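Long-range contacts in amino Transferase (Eubacterium rectale, PDB 3ELE), which probably transfers amino groups between amino acids and oxo acids, using pyridoxal-5'-phosphate as cofactor: residues Gln76-Thr81 and Leu291-Ile296; Ala83-Phe88 and Lys298-Thr303; His93-Asn98 and Val230-Lys235. One frame throughout, in Å; residues are numbered along the deposited sequence.

Interaction 1. Residues Gln76-Thr81 and Leu291-Ile296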
loop_
_atom_site.group_PDB
_atom_site.type_symbol
_atom_site.label_atom_id
_atom_site.label_comp_id
_atom_site.label_asym_id
_atom_site.label_seq_id
_atom_site.Cartn_x
_atom_site.Cartn_y
_atom_site.Cartn_z
ATOM N N GLN A 76 -4.851 -11.230 -3.700
ATOM C CA GLN A 76 -4.679 -10.956 -5.118
ATOM C C GLN A 76 -5.798 -10.161 -5.767
ATOM O O GLN A 76 -5.616 -9.718 -6.883
ATOM C CB GLN A 76 -4.409 -12.244 -5.933
ATOM C CG GLN A 76 -5.547 -13.297 -6.060
ATOM C CD GLN A 76 -5.573 -14.333 -4.940
ATOM O OE1 GLN A 76 -5.348 -14.019 -3.772
ATOM N NE2 GLN A 76 -5.881 -15.562 -5.297
ATOM N N GLY A 77 -6.935 -9.998 -5.077
ATOM C CA GLY A 77 -8.082 -9.223 -5.531
ATOM C C GLY A 77 -9.243 -10.119 -5.894
ATOM O O GLY A 77 -9.055 -11.327 -6.085
ATOM N N ASP A 78 -10.443 -9.530 -5.993
ATOM C CA ASP A 78 -11.651 -10.247 -6.409
ATOM C C ASP A 78 -11.420 -10.952 -7.748
ATOM O O ASP A 78 -10.853 -10.360 -8.684
ATOM C CB ASP A 78 -12.844 -9.285 -6.640
ATOM C CG ASP A 78 -13.499 -8.772 -5.364
ATOM O OD1 ASP A 78 -13.356 -9.388 -4.291
ATOM O OD2 ASP A 78 -14.220 -7.742 -5.459
ATOM N N VAL A 79 -11.901 -12.184 -7.853
ATOM C CA VAL A 79 -11.801 -12.951 -9.101
ATOM C C VAL A 79 -12.598 -12.249 -10.224
ATOM O O VAL A 79 -12.183 -12.277 -11.360
ATOM C CB VAL A 79 -12.243 -14.439 -8.907
ATOM C CG1 VAL A 79 -13.758 -14.553 -8.617
ATOM C CG2 VAL A 79 -11.859 -15.286 -10.110
ATOM N N GLU A 80 -13.693 -11.572 -9.875
ATOM C CA GLU A 80 -14.534 -10.835 -10.835
ATOM C C GLU A 80 -13.812 -9.626 -11.440
ATOM O O GLU A 80 -13.996 -9.304 -12.624
ATOM C CB GLU A 80 -15.860 -10.394 -10.206
ATOM C CG GLU A 80 -16.780 -11.556 -9.782
ATOM C CD GLU A 80 -16.532 -12.120 -8.362
ATOM O OE1 GLU A 80 -15.640 -11.635 -7.592
ATOM O OE2 GLU A 80 -17.268 -13.067 -8.020
ATOM N N THR A 81 -13.000 -8.966 -10.612
ATOM C CA THR A 81 -12.170 -7.853 -11.045
ATOM C C THR A 81 -11.051 -8.361 -11.968
ATOM O O THR A 81 -10.874 -7.840 -13.073
ATOM C CB THR A 81 -11.634 -7.066 -9.848
ATOM O OG1 THR A 81 -12.765 -6.523 -9.145
ATOM C CG2 THR A 81 -10.687 -5.929 -10.304
ATOM N N LEU A 291 -13.827 -1.053 -2.928
ATOM C CA LEU A 291 -14.783 -0.199 -3.677
ATOM C C LEU A 291 -14.308 -0.027 -5.123
ATOM O O LEU A 291 -15.100 -0.184 -6.066
ATOM C CB LEU A 291 -14.965 1.176 -2.995
ATOM C CG LEU A 291 -15.721 2.279 -3.745
ATOM C CD1 LEU A 291 -17.104 1.786 -4.034
ATOM C CD2 LEU A 291 -15.754 3.580 -2.953
ATOM N N PHE A 292 -13.005 0.247 -5.274
ATOM C CA PHE A 292 -12.380 0.461 -6.594
ATOM C C PHE A 292 -12.214 -0.829 -7.397
ATOM O O PHE A 292 -12.386 -0.793 -8.608
ATOM C CB PHE A 292 -11.106 1.305 -6.486
ATOM C CG PHE A 292 -11.358 2.653 -5.860
ATOM C CD1 PHE A 292 -12.178 3.585 -6.493
ATOM C CD2 PHE A 292 -10.830 2.990 -4.628
ATOM C CE1 PHE A 292 -12.447 4.822 -5.890
ATOM C CE2 PHE A 292 -11.090 4.228 -4.030
ATOM C CZ PHE A 292 -11.896 5.125 -4.649
ATOM N N GLN A 293 -11.927 -1.957 -6.746
ATOM C CA GLN A 293 -11.908 -3.257 -7.447
ATOM C C GLN A 293 -13.256 -3.563 -8.087
ATOM O O GLN A 293 -13.309 -3.944 -9.252
ATOM C CB GLN A 293 -11.558 -4.424 -6.522
ATOM C CG GLN A 293 -10.132 -4.432 -5.986
ATOM C CD GLN A 293 -9.768 -5.770 -5.362
ATOM O OE1 GLN A 293 -9.978 -6.811 -5.979
ATOM N NE2 GLN A 293 -9.196 -5.749 -4.149
ATOM N N LYS A 294 -14.335 -3.373 -7.318
ATOM C CA LYS A 294 -15.695 -3.633 -7.791
ATOM C C LYS A 294 -16.103 -2.644 -8.891
ATOM O O LYS A 294 -16.752 -3.038 -9.860
ATOM C CB LYS A 294 -16.692 -3.709 -6.621
ATOM C CG LYS A 294 -16.306 -4.840 -5.621
ATOM C CD LYS A 294 -17.318 -5.050 -4.526
ATOM C CE LYS A 294 -16.713 -5.654 -3.261
ATOM N NZ LYS A 294 -15.795 -6.816 -3.453
HETATM N N MSE A 295 -15.673 -1.388 -8.754
HETATM C CA MSE A 295 -15.948 -0.337 -9.754
HETATM C C MSE A 295 -15.261 -0.624 -11.104
HETATM O O MSE A 295 -15.860 -0.398 -12.165
HETATM C CB MSE A 295 -15.546 1.049 -9.195
HETATM C CG MSE A 295 -15.617 2.244 -10.161
HETATM SE SE MSE A 295 -14.075 2.479 -11.339
HETATM C CE MSE A 295 -12.699 2.763 -10.043
ATOM N N ILE A 296 -14.007 -1.088 -11.060
ATOM C CA ILE A 296 -13.203 -1.398 -12.271
ATOM C C ILE A 296 -13.862 -2.447 -13.201
ATOM O O ILE A 296 -13.662 -2.395 -14.424
ATOM C CB ILE A 296 -11.683 -1.753 -11.909
ATOM C CG1 ILE A 296 -10.782 -0.506 -11.970
ATOM C CG2 ILE A 296 -11.052 -2.763 -12.843
ATOM C CD1 ILE A 296 -10.736 0.255 -10.739
HETATM O O HOH W 1 -15.931 -10.215 -3.675
#
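The flat amide of Gln293 takes Asp78 N in its carbonyl plane, on OE1: Asp78 N donates to Gln293 OE1 at 2.8 Å. The carboxylate of Asp78 is turned 48° from this amide, and Lys294 NZ reaches Asp78 OD2 through the syn lone pair, a salt bridge of 2.7 Å. A water weakly joins the other oxygen, OD1, to the same ammonium group. Gly77 CA also lies close to the amide, 3.1 Å from Gln293 OE1; a CB on Gly77 would run into that oxygen, and its backbone angles already call for glycine. Gln293 reaches this far because its chain is extended beyond CG, while NE2 is held by Thr73 OG1 and Ala288 O. In this PLP-dependent aminotransferase fold the contact sets the first turn of helix 79-93 against helix 290-296, whose Leu291 N bonds to Glu255 of the second subunit. Asp78 sits at the N-cap position, yet its carboxylate makes no capping bond; it pairs with Lys294. Deeper in, Thr81 OG1 donates to Gln293 O at 2.6 Å from well above the carbonyl plane, at a C=O...O angle of 105°. The rotamer that turns OG1 to Gln293 O (chi1 -62°) puts Thr81 CG2 anti to the backbone N, 4.1 Å from Ile296 CG2.

Interaction 2. Residues Ala83-Phe88 and Lys298-Thr303. With EDO (1,2-ethanediol), chain F.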
loop_
_atom_site.group_PDB
_atom_site.type_symbol
_atom_site.label_atom_id
_atom_site.label_comp_id
_atom_site.label_asym_id
_atom_site.label_seq_id
_atom_site.Cartn_x
_atom_site.Cartn_y
_atom_site.Cartn_z
ATOM N N ALA A 83 -10.885 -11.301 -13.551
ATOM C CA ALA A 83 -11.556 -11.885 -14.743
ATOM C C ALA A 83 -11.906 -10.830 -15.788
ATOM O O ALA A 83 -11.603 -11.017 -16.954
ATOM C CB ALA A 83 -12.817 -12.673 -14.342
ATOM N N ALA A 84 -12.502 -9.719 -15.346
ATOM C CA ALA A 84 -12.868 -8.567 -16.205
ATOM C C ALA A 84 -11.673 -7.925 -16.924
ATOM O O ALA A 84 -11.801 -7.517 -18.084
ATOM C CB ALA A 84 -13.597 -7.502 -15.390
ATOM N N ILE A 85 -10.529 -7.837 -16.233
ATOM C CA ILE A 85 -9.276 -7.305 -16.827
ATOM C C ILE A 85 -8.688 -8.331 -17.806
ATOM O O ILE A 85 -8.311 -7.954 -18.902
ATOM C CB ILE A 85 -8.223 -6.949 -15.769
ATOM C CG1 ILE A 85 -8.716 -5.802 -14.898
ATOM C CG2 ILE A 85 -6.837 -6.571 -16.414
ATOM C CD1 ILE A 85 -7.838 -5.538 -13.677
ATOM N N ALA A 86 -8.610 -9.608 -17.416
ATOM C CA ALA A 86 -8.091 -10.663 -18.317
ATOM C C ALA A 86 -8.862 -10.680 -19.642
ATOM O O ALA A 86 -8.248 -10.666 -20.713
ATOM C CB ALA A 86 -8.150 -12.034 -17.648
ATOM N N GLU A 87 -10.201 -10.639 -19.550
ATOM C CA GLU A 87 -11.099 -10.650 -20.718
ATOM C C GLU A 87 -10.993 -9.387 -21.597
ATOM O O GLU A 87 -11.070 -9.485 -22.826
ATOM C CB GLU A 87 -12.556 -10.893 -20.277
ATOM C CG GLU A 87 -12.774 -12.316 -19.685
ATOM C CD GLU A 87 -14.102 -12.492 -18.912
ATOM O OE1 GLU A 87 -14.989 -11.600 -18.988
ATOM O OE2 GLU A 87 -14.259 -13.542 -18.229
ATOM N N PHE A 88 -10.860 -8.220 -20.961
ATOM C CA PHE A 88 -10.643 -6.949 -21.667
ATOM C C PHE A 88 -9.302 -6.963 -22.428
ATOM O O PHE A 88 -9.242 -6.508 -23.563
ATOM C CB PHE A 88 -10.695 -5.733 -20.711
ATOM C CG PHE A 88 -10.188 -4.449 -21.339
ATOM C CD1 PHE A 88 -10.972 -3.750 -22.254
ATOM C CD2 PHE A 88 -8.901 -3.988 -21.067
ATOM C CE1 PHE A 88 -10.487 -2.589 -22.884
ATOM C CE2 PHE A 88 -8.403 -2.831 -21.684
ATOM C CZ PHE A 88 -9.189 -2.130 -22.591
ATOM N N LYS A 298 -16.843 -2.582 -14.218
ATOM C CA LYS A 298 -17.694 -1.846 -15.151
ATOM C C LYS A 298 -17.028 -0.713 -15.970
ATOM O O LYS A 298 -17.724 -0.045 -16.754
ATOM C CB LYS A 298 -18.912 -1.296 -14.381
ATOM C CG LYS A 298 -19.628 -2.398 -13.582
ATOM C CD LYS A 298 -21.101 -2.138 -13.355
ATOM C CE LYS A 298 -21.787 -3.350 -12.690
ATOM N NZ LYS A 298 -21.714 -4.616 -13.512
ATOM N N CYS A 299 -15.705 -0.544 -15.828
ATOM C CA CYS A 299 -14.926 0.530 -16.473
ATOM C C CYS A 299 -13.811 0.062 -17.407
ATOM O O CYS A 299 -12.892 0.829 -17.720
ATOM C CB CYS A 299 -14.329 1.416 -15.378
ATOM S SG CYS A 299 -15.586 2.195 -14.410
ATOM N N GLN A 300 -13.907 -1.175 -17.888
ATOM C CA GLN A 300 -12.894 -1.741 -18.785
ATOM C C GLN A 300 -13.057 -1.069 -20.137
ATOM O O GLN A 300 -14.148 -1.059 -20.669
ATOM C CB GLN A 300 -13.070 -3.258 -18.909
ATOM C CG GLN A 300 -12.866 -3.998 -17.603
ATOM C CD GLN A 300 -11.481 -3.789 -17.069
ATOM O OE1 GLN A 300 -10.498 -3.987 -17.788
ATOM N NE2 GLN A 300 -11.386 -3.307 -15.835
ATOM N N GLY A 301 -11.984 -0.465 -20.648
ATOM C CA GLY A 301 -12.004 0.268 -21.915
ATOM C C GLY A 301 -12.262 1.758 -21.737
ATOM O O GLY A 301 -11.865 2.542 -22.594
ATOM N N ALA A 302 -12.902 2.151 -20.629
ATOM C CA ALA A 302 -13.247 3.540 -20.362
ATOM C C ALA A 302 -12.011 4.389 -20.100
ATOM O O ALA A 302 -11.053 3.941 -19.448
ATOM C CB ALA A 302 -14.201 3.643 -19.174
ATOM N N THR A 303 -12.021 5.596 -20.658
ATOM C CA THR A 303 -10.964 6.575 -20.438
ATOM C C THR A 303 -11.575 7.971 -20.391
ATOM O O THR A 303 -12.701 8.182 -20.873
ATOM C CB THR A 303 -9.888 6.568 -21.567
ATOM O OG1 THR A 303 -10.514 6.852 -22.823
ATOM C CG2 THR A 303 -9.151 5.228 -21.662
HETATM C C1 EDO F . -8.297 0.241 -19.373
HETATM O O1 EDO F . -9.562 -0.317 -19.007
HETATM C C2 EDO F . -8.499 0.979 -20.682
HETATM O O2 EDO F . -9.133 2.233 -20.433
#
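Phe88, on helix 79-93, rests against Gln300 and Gly301, the two middle residues of a type II beta turn that runs from Cys299 to Ala302 in the loop before helix 306-323. The contact between the two segments is by van der Waals packing. Phe88 CE1 comes within 3.4 Å of Gly301 CA, and Gly301 N lies over one face of the ring. Gln300 bends at chi2 (-61°), which folds its amide back against the helix: OE1 is 3.4 Å from Phe88 CB, CG lies 3.7 Å from Ala84 O, and the amide plane stands 74° from the phenyl ring. Ile85 CG1 lies 3.8 Å from Gln300 NE2. Replacing Phe88 by an alanine would probably open a gap beside Gly301 CA and leave the Gln300 amide without the ring beside it. Polar bonds run elsewhere. Gln300 NE2 donates to Ile296 O, a few residues back along the chain, and Ala302 N closes the turn onto Cys299 O. A 1,2-ethanediol, probably from the crystallisation liquor, lies over the Phe88 face that Gly301 N also meets, and its O1 accepts a nearly straight bond from Gly301 N, 2.9 Å long at 170°.

Interaction 3. Residues His93-Asn98 and Val230-Lys235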
loop_
_atom_site.group_PDB
_atom_site.type_symbol
_atom_site.label_atom_id
_atom_site.label_comp_id
_atom_site.label_asym_id
_atom_site.label_seq_id
_atom_site.Cartn_x
_atom_site.Cartn_y
_atom_site.Cartn_z
ATOM N N HIS A 93 -5.892 -7.134 -27.168
ATOM C CA HIS A 93 -4.551 -7.543 -27.618
ATOM C C HIS A 93 -4.402 -8.939 -28.221
ATOM O O HIS A 93 -3.346 -9.248 -28.818
ATOM C CB HIS A 93 -3.590 -7.386 -26.443
ATOM C CG HIS A 93 -3.605 -6.013 -25.860
ATOM N ND1 HIS A 93 -3.096 -4.920 -26.531
ATOM C CD2 HIS A 93 -4.096 -5.546 -24.690
ATOM C CE1 HIS A 93 -3.272 -3.839 -25.791
ATOM N NE2 HIS A 93 -3.869 -4.195 -24.666
ATOM N N GLY A 94 -5.433 -9.772 -28.110
ATOM C CA GLY A 94 -5.362 -11.138 -28.621
ATOM C C GLY A 94 -4.550 -12.093 -27.770
ATOM O O GLY A 94 -4.129 -13.146 -28.236
ATOM N N THR A 95 -4.379 -11.720 -26.504
ATOM C CA THR A 95 -3.719 -12.509 -25.491
ATOM C C THR A 95 -4.719 -13.589 -24.991
ATOM O O THR A 95 -5.878 -13.641 -25.461
ATOM C CB THR A 95 -3.210 -11.585 -24.355
ATOM O OG1 THR A 95 -4.274 -10.719 -23.921
ATOM C CG2 THR A 95 -2.078 -10.743 -24.854
ATOM N N HIS A 96 -4.258 -14.447 -24.070
ATOM C CA HIS A 96 -5.062 -15.567 -23.522
ATOM C C HIS A 96 -4.954 -15.660 -21.991
ATOM O O HIS A 96 -4.851 -16.762 -21.420
ATOM C CB HIS A 96 -4.650 -16.901 -24.194
ATOM C CG HIS A 96 -3.185 -17.192 -24.096
ATOM N ND1 HIS A 96 -2.281 -16.738 -25.031
ATOM C CD2 HIS A 96 -2.461 -17.845 -23.154
ATOM C CE1 HIS A 96 -1.063 -17.116 -24.681
ATOM N NE2 HIS A 96 -1.145 -17.781 -23.540
ATOM N N PHE A 97 -5.025 -14.500 -21.332
ATOM C CA PHE A 97 -4.955 -14.440 -19.872
ATOM C C PHE A 97 -6.269 -14.905 -19.234
ATOM O O PHE A 97 -7.327 -14.897 -19.865
ATOM C CB PHE A 97 -4.692 -13.006 -19.358
ATOM C CG PHE A 97 -3.476 -12.364 -19.933
ATOM C CD1 PHE A 97 -2.225 -12.931 -19.725
ATOM C CD2 PHE A 97 -3.566 -11.175 -20.665
ATOM C CE1 PHE A 97 -1.096 -12.355 -20.248
ATOM C CE2 PHE A 97 -2.425 -10.573 -21.187
ATOM C CZ PHE A 97 -1.190 -11.171 -20.973
ATOM N N ASN A 98 -6.165 -15.332 -17.978
ATOM C CA ASN A 98 -7.328 -15.649 -17.143
ATOM C C ASN A 98 -7.200 -14.823 -15.859
ATOM O O ASN A 98 -6.194 -14.145 -15.668
ATOM C CB ASN A 98 -7.465 -17.172 -16.921
ATOM C CG ASN A 98 -6.288 -17.783 -16.198
ATOM O OD1 ASN A 98 -5.838 -17.285 -15.160
ATOM N ND2 ASN A 98 -5.802 -18.904 -16.719
ATOM N N VAL A 230 0.833 1.003 -29.197
ATOM C CA VAL A 230 1.641 0.631 -28.045
ATOM C C VAL A 230 1.607 -0.916 -28.094
ATOM O O VAL A 230 0.572 -1.505 -27.803
ATOM C CB VAL A 230 1.039 1.163 -26.708
ATOM C CG1 VAL A 230 1.946 0.818 -25.532
ATOM C CG2 VAL A 230 0.859 2.660 -26.771
ATOM N N PRO A 231 2.694 -1.583 -28.546
ATOM C CA PRO A 231 2.656 -3.061 -28.567
ATOM C C PRO A 231 2.488 -3.700 -27.185
ATOM O O PRO A 231 3.111 -3.226 -26.238
ATOM C CB PRO A 231 4.047 -3.429 -29.109
ATOM C CG PRO A 231 4.482 -2.286 -29.844
ATOM C CD PRO A 231 3.966 -1.095 -29.091
ATOM N N PHE A 232 1.695 -4.772 -27.080
ATOM C CA PHE A 232 1.510 -5.475 -25.814
ATOM C C PHE A 232 2.709 -6.429 -25.671
ATOM O O PHE A 232 2.772 -7.478 -26.319
ATOM C CB PHE A 232 0.154 -6.184 -25.703
ATOM C CG PHE A 232 -0.282 -6.355 -24.281
ATOM C CD1 PHE A 232 -0.872 -5.292 -23.594
ATOM C CD2 PHE A 232 -0.033 -7.525 -23.599
ATOM C CE1 PHE A 232 -1.235 -5.426 -22.261
ATOM C CE2 PHE A 232 -0.400 -7.664 -22.271
ATOM C CZ PHE A 232 -0.990 -6.613 -21.602
ATOM N N VAL A 233 3.604 -6.066 -24.754
ATOM C CA VAL A 233 4.955 -6.668 -24.634
ATOM C C VAL A 233 5.016 -8.171 -24.344
ATOM O O VAL A 233 5.968 -8.843 -24.780
ATOM C CB VAL A 233 5.815 -5.885 -23.599
ATOM C CG1 VAL A 233 7.265 -6.412 -23.543
ATOM C CG2 VAL A 233 5.827 -4.396 -23.940
ATOM N N THR A 234 4.000 -8.689 -23.646
ATOM C CA THR A 234 3.942 -10.114 -23.268
ATOM C C THR A 234 3.890 -11.020 -24.483
ATOM O O THR A 234 4.335 -12.167 -24.412
ATOM C CB THR A 234 2.750 -10.439 -22.315
ATOM O OG1 THR A 234 1.504 -10.284 -23.008
ATOM C CG2 THR A 234 2.804 -9.530 -21.047
ATOM N N LYS A 235 3.351 -10.483 -25.591
ATOM C CA LYS A 235 3.282 -11.197 -26.859
ATOM C C LYS A 235 4.622 -11.356 -27.563
ATOM O O LYS A 235 4.736 -12.210 -28.443
ATOM C CB LYS A 235 2.323 -10.500 -27.820
ATOM C CG LYS A 235 0.911 -10.361 -27.270
ATOM C CD LYS A 235 -0.148 -10.354 -28.402
ATOM C CE LYS A 235 0.046 -9.242 -29.396
ATOM N NZ LYS A 235 -1.105 -9.164 -30.349
#
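Lys235 NZ donates to His93 O at 2.7 Å, arriving nearly along the C=O axis at a C=O...N angle of 163°. The lysine gets there by a bend at chi3 (-59°), after its CG has passed Thr95 CG2. His93 closes helix 79-93, and Gly94 leaves it with positive phi, so the ammonium group sits at the carbonyl end of the helix, where a positive charge is likely to be favoured. The His93 imidazole stacks face to face on the Phe232 ring, centroids 4.2 Å apart and planes inclined by 30°. Phe232 CD1 lies 3.3 Å above the middle of the imidazole, and Phe232 CB makes a CH-pi contact with the same ring. The loops joined here belong to the large domain of the fold type I aminotransferases: 93-98 leads from helix 79-93 into strand 102-105 of the seven-stranded sheet, and 230-235 precedes strand 240-245. Arg221 touches the side chains of both His93 and Phe232 and bonds to Val230 O and Pro231 O. Farther along, Phe97 offers its edge, with CE2 3.7 Å from Phe232 CE2 and CZ 3.5 Å from Thr234 OG1. The methyl of Thr95 fills in beside these rings, CG2 standing 4.0 Å from Phe232 CD2, while its hydroxyl is turned to Asn90 OD1.

Helix 79-93 runs through the set: interactions 1 and 2 use successive parts of it, their centres 11 Å apart, and interaction 3 takes up its last residue and the loop beyond. The centres of interactions 2 and 3 are 14 Å apart, and they touch where Ala86 CB meets Asn98 C at 3.4 Å. Interactions 1 and 3, with centres 21 Å apart, do not touch. Along the sequence interaction 3 is nested inside the loops closed by both others, whereas those two cross. Interactions 1 and 2 stand back from the cofactor: the side chains of Ile296 and Ile85 are about 11 and 13 Å from a bound PLP. Ile85 and Gln300 do touch Tyr246, which lies between the pocket residues Ser245 and Ser247 in the sequence.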